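Local coordinates for receptor-like protein kinase ANXUR1 (Arabidopsis thaliana, PDB 6FIG), which is a receptor-like kinase of plant reproduction whose tandem malectin-like ectodomain probably senses extracellular signals and whose kinase domain probably phosphorylates proteins on serine and threonine, at residues H74-Y79 / V102-N107. Numbering follows the deposited sequence.
Sequences HLLRLY and VTLLSN. With NAG (2-acetamido-2-deoxy-beta-D-glucopyranose), chain C.
Two sheets of a malectin-like beta-sandwich meet face to face where Leu76 and Leu78 of strand 74-79 pack on Leu104 and Leu105. The strand axes lie 10.5 Å apart at an angle of 33°, and at that distance the two strands meet through side chains, with no hydrogen bond between 74-79 and 102-107. Neighbouring strand residues normally point to opposite faces, yet Leu104 and Leu105 both turn inward: they share Val97 as partner in a classic beta bulge, with the helix-like psi of Leu104 (-48°) that marks the first residue of such a bulge. The bulge thus delivers two adjacent leucines to one core. Leu104 reaches in with CD1, which meets CD2 of Leu76 at 3.4 Å, tighter than usual for two methyl groups; the two side chains cross at a slant. With its CG anti to the backbone N (chi1 168°), Leu76 extends CD2 into this meeting point. CD1 of Leu78 lies 4.3 Å from the same Leu104 CD1 and 4.2 Å from CD1 of Leu105, whose side chain runs past it in the opposing direction. Beyond the bulge the chain turns a corner and leaves the core, and Asn107 ND2 is bonded covalently to C1 of an N-linked NAG. Of the strands flanking 73-80, 122-128 touches both bulge leucines through Tyr126 and 151-161 touches Leu76 through Val158, while strand 102-108 is outermost, within this chain, in a five-stranded antiparallel sheet, beside strand 95-99.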
ATOM      1  N   HIS A  74      -2.394   3.604  15.783  1.00 21.52           N
ATOM      2  CA  HIS A  74      -1.578   2.573  15.114  1.00 22.15           C
ATOM      3  C   HIS A  74      -2.035   1.186  15.372  1.00 21.92           C
ATOM      4  O   HIS A  74      -2.477   0.858  16.484  1.00 21.83           O
ATOM      5  CB  HIS A  74      -0.115   2.691  15.546  1.00 22.16           C
ATOM      6  CG  HIS A  74       0.497   3.962  15.114  1.00 23.54           C
ATOM      7  ND1 HIS A  74       0.322   5.134  15.814  1.00 24.38           N
ATOM      8  CD2 HIS A  74       1.205   4.275  14.004  1.00 23.86           C
ATOM      9  CE1 HIS A  74       0.906   6.118  15.154  1.00 25.79           C
ATOM     10  NE2 HIS A  74       1.442   5.625  14.046  1.00 25.42           N
ATOM     11  N   LEU A  75      -1.933   0.348  14.345  1.00 21.06           N
ATOM     12  CA  LEU A  75      -1.933  -1.082  14.541  1.00 21.16           C
ATOM     13  C   LEU A  75      -0.524  -1.537  14.879  1.00 21.61           C
ATOM     14  O   LEU A  75       0.454  -1.092  14.252  1.00 21.87           O
ATOM     15  CB  LEU A  75      -2.368  -1.841  13.296  1.00 23.31           C
ATOM     16  CG  LEU A  75      -3.811  -1.883  12.936  1.00 25.18           C
ATOM     17  CD1 LEU A  75      -4.038  -2.627  11.628  1.00 26.35           C
ATOM     18  CD2 LEU A  75      -4.681  -2.479  14.041  1.00 25.20           C
ATOM     19  N   LEU A  76      -0.416  -2.390  15.886  1.00 19.82           N
ATOM     20  CA  LEU A  76       0.837  -3.035  16.251  1.00 20.32           C
ATOM     21  C   LEU A  76       0.593  -4.509  16.185  1.00 20.35           C
ATOM     22  O   LEU A  76      -0.346  -5.013  16.841  1.00 20.57           O
ATOM     23  CB  LEU A  76       1.278  -2.632  17.651  1.00 21.18           C
ATOM     24  CG  LEU A  76       2.423  -3.433  18.272  1.00 22.42           C
ATOM     25  CD1 LEU A  76       3.733  -3.183  17.527  1.00 23.73           C
ATOM     26  CD2 LEU A  76       2.609  -3.064  19.736  1.00 24.03           C
ATOM     27  N   ARG A  77       1.406  -5.235  15.429  1.00 19.77           N
ATOM     28  CA  ARG A  77       1.354  -6.673  15.408  1.00 20.09           C
ATOM     29  C   ARG A  77       2.657  -7.278  15.884  1.00 20.85           C
ATOM     30  O   ARG A  77       3.726  -6.806  15.503  1.00 21.75           O
ATOM     31  CB  ARG A  77       1.098  -7.212  14.010  1.00 21.07           C
ATOM     32  CG  ARG A  77      -0.261  -6.837  13.477  1.00 21.19           C
ATOM     33  CD  ARG A  77      -0.467  -7.330  12.076  1.00 22.34           C
ATOM     34  NE  ARG A  77      -1.748  -6.844  11.582  1.00 22.57           N
ATOM     35  CZ  ARG A  77      -1.982  -6.399  10.353  1.00 22.40           C
ATOM     36  NH1 ARG A  77      -1.041  -6.354   9.425  1.00 23.17           N
ATOM     37  NH2 ARG A  77      -3.194  -5.950  10.052  1.00 21.75           N
ATOM     38  N   LEU A  78       2.533  -8.331  16.666  1.00 20.82           N
ATOM     39  CA  LEU A  78       3.667  -9.086  17.184  1.00 21.40           C
ATOM     40  C   LEU A  78       3.505 -10.527  16.715  1.00 22.19           C
ATOM     41  O   LEU A  78       2.464 -11.155  16.962  1.00 21.97           O
ATOM     42  CB  LEU A  78       3.692  -9.031  18.706  1.00 21.96           C
ATOM     43  CG  LEU A  78       3.713  -7.620  19.303  1.00 21.95           C
ATOM     44  CD1 LEU A  78       3.668  -7.693  20.800  1.00 22.56           C
ATOM     45  CD2 LEU A  78       4.938  -6.827  18.859  1.00 22.79           C
ATOM     46  N   TYR A  79       4.524 -11.039  16.026  1.00 22.83           N
ATOM     47  CA  TYR A  79       4.518 -12.387  15.441  1.00 24.27           C
ATOM     48  C   TYR A  79       5.422 -13.294  16.263  1.00 25.11           C
ATOM     49  O   TYR A  79       6.589 -12.949  16.501  1.00 25.81           O
ATOM     50  CB  TYR A  79       5.043 -12.360  13.999  1.00 25.00           C
ATOM     51  CG  TYR A  79       4.158 -11.635  12.996  1.00 25.19           C
ATOM     52  CD1 TYR A  79       3.976 -10.257  13.041  1.00 24.31           C
ATOM     53  CD2 TYR A  79       3.507 -12.346  11.986  1.00 26.13           C
ATOM     54  CE1 TYR A  79       3.155  -9.604  12.127  1.00 23.99           C
ATOM     55  CE2 TYR A  79       2.696 -11.705  11.051  1.00 26.17           C
ATOM     56  CZ  TYR A  79       2.528 -10.337  11.120  1.00 25.60           C
ATOM     57  OH  TYR A  79       1.715  -9.735  10.178  1.00 26.32           O
ATOM     58  N   VAL A 102       1.390   1.067  27.776  1.00 30.35           N
ATOM     59  CA  VAL A 102       0.327   0.042  27.663  1.00 28.67           C
ATOM     60  C   VAL A 102       0.978  -1.344  27.792  1.00 27.42           C
ATOM     61  O   VAL A 102       1.875  -1.675  27.010  1.00 26.86           O
ATOM     62  CB  VAL A 102      -0.436   0.152  26.308  1.00 28.23           C
ATOM     63  CG1 VAL A 102      -1.595  -0.836  26.255  1.00 27.55           C
ATOM     64  CG2 VAL A 102      -0.978   1.571  26.087  1.00 29.27           C
ATOM     65  N   THR A 103       0.541  -2.144  28.752  1.00 26.50           N
ATOM     66  CA  THR A 103       0.989  -3.526  28.852  1.00 25.86           C
ATOM     67  C   THR A 103       0.165  -4.396  27.921  1.00 24.72           C
ATOM     68  O   THR A 103      -1.072  -4.461  28.046  1.00 24.41           O
ATOM     69  CB  THR A 103       0.906  -4.075  30.283  1.00 27.41           C
ATOM     70  OG1 THR A 103       1.769  -3.313  31.147  1.00 29.44           O
ATOM     71  CG2 THR A 103       1.338  -5.541  30.323  1.00 27.33           C
ATOM     72  N   LEU A 104       0.835  -5.048  26.982  1.00 23.07           N
ATOM     73  CA  LEU A 104       0.201  -5.903  25.982  1.00 22.74           C
ATOM     74  C   LEU A 104       0.193  -7.343  26.420  1.00 23.18           C
ATOM     75  O   LEU A 104      -0.833  -8.041  26.309  1.00 22.75           O
ATOM     76  CB  LEU A 104       0.941  -5.795  24.635  1.00 22.54           C
ATOM     77  CG  LEU A 104       1.144  -4.366  24.141  1.00 22.77           C
ATOM     78  CD1 LEU A 104       1.945  -4.365  22.859  1.00 22.67           C
ATOM     79  CD2 LEU A 104      -0.161  -3.611  23.965  1.00 22.94           C
ATOM     80  N   LEU A 105       1.353  -7.811  26.868  1.00 23.19           N
ATOM     81  CA  LEU A 105       1.549  -9.191  27.250  1.00 24.06           C
ATOM     82  C   LEU A 105       2.278  -9.223  28.574  1.00 25.38           C
ATOM     83  O   LEU A 105       3.128  -8.373  28.830  1.00 25.20           O
ATOM     84  CB  LEU A 105       2.368  -9.904  26.189  1.00 23.62           C
ATOM     85  CG  LEU A 105       1.741 -10.017  24.816  1.00 22.77           C
ATOM     86  CD1 LEU A 105       2.794 -10.462  23.799  1.00 23.02           C
ATOM     87  CD2 LEU A 105       0.569 -10.963  24.849  1.00 23.17           C
ATOM     88  N   SER A 106       1.965 -10.199  29.426  1.00 26.52           N
ATOM     89  CA  SER A 106       2.545 -10.294  30.766  1.00 28.24           C
ATOM     90  C   SER A 106       2.572 -11.760  31.148  1.00 29.29           C
ATOM     91  O   SER A 106       1.550 -12.447  30.997  1.00 29.96           O
ATOM     92  CB  SER A 106       1.738  -9.493  31.792  1.00 29.15           C
ATOM     93  OG  SER A 106       2.289  -9.591  33.105  1.00 31.36           O
ATOM     94  N   ASN A 107       3.727 -12.256  31.579  1.00 29.96           N
ATOM     95  CA  ASN A 107       3.913 -13.690  31.836  1.00 31.60           C
ATOM     96  C   ASN A 107       3.502 -14.569  30.645  1.00 30.79           C
ATOM     97  O   ASN A 107       2.972 -15.676  30.805  1.00 31.16           O
ATOM     98  CB  ASN A 107       3.114 -14.095  33.075  1.00 33.67           C
ATOM     99  CG  ASN A 107       3.497 -15.469  33.584  1.00 36.09           C
ATOM    100  OD1 ASN A 107       4.674 -15.772  33.774  1.00 37.63           O
ATOM    101  ND2 ASN A 107       2.499 -16.309  33.793  1.00 38.28           N
TER
HETATM  102  C1  NAG C   1       2.670 -17.663  34.278  1.00 41.74           C
HETATM  103  C2  NAG C   1       2.110 -17.784  35.687  1.00 44.86           C
HETATM  104  C3  NAG C   1       2.079 -19.241  36.144  1.00 47.72           C
HETATM  105  C4  NAG C   1       1.424 -20.136  35.097  1.00 47.56           C
HETATM  106  C5  NAG C   1       2.106 -19.944  33.748  1.00 44.95           C
HETATM  107  C6  NAG C   1       1.477 -20.768  32.626  1.00 43.78           C
HETATM  108  C7  NAG C   1       2.617 -15.791  37.038  1.00 45.77           C
HETATM  109  C8  NAG C   1       3.644 -15.152  37.925  1.00 47.52           C
HETATM  110  N2  NAG C   1       2.947 -16.997  36.576  1.00 45.77           N
HETATM  111  O3  NAG C   1       1.387 -19.349  37.390  1.00 49.92           O
HETATM  112  O4  NAG C   1       1.573 -21.499  35.536  1.00 52.47           O
HETATM  113  O5  NAG C   1       2.023 -18.566  33.383  1.00 41.54           O
HETATM  114  O6  NAG C   1       0.129 -20.348  32.402  1.00 43.63           O
HETATM  115  O7  NAG C   1       1.567 -15.239  36.791  1.00 45.92           O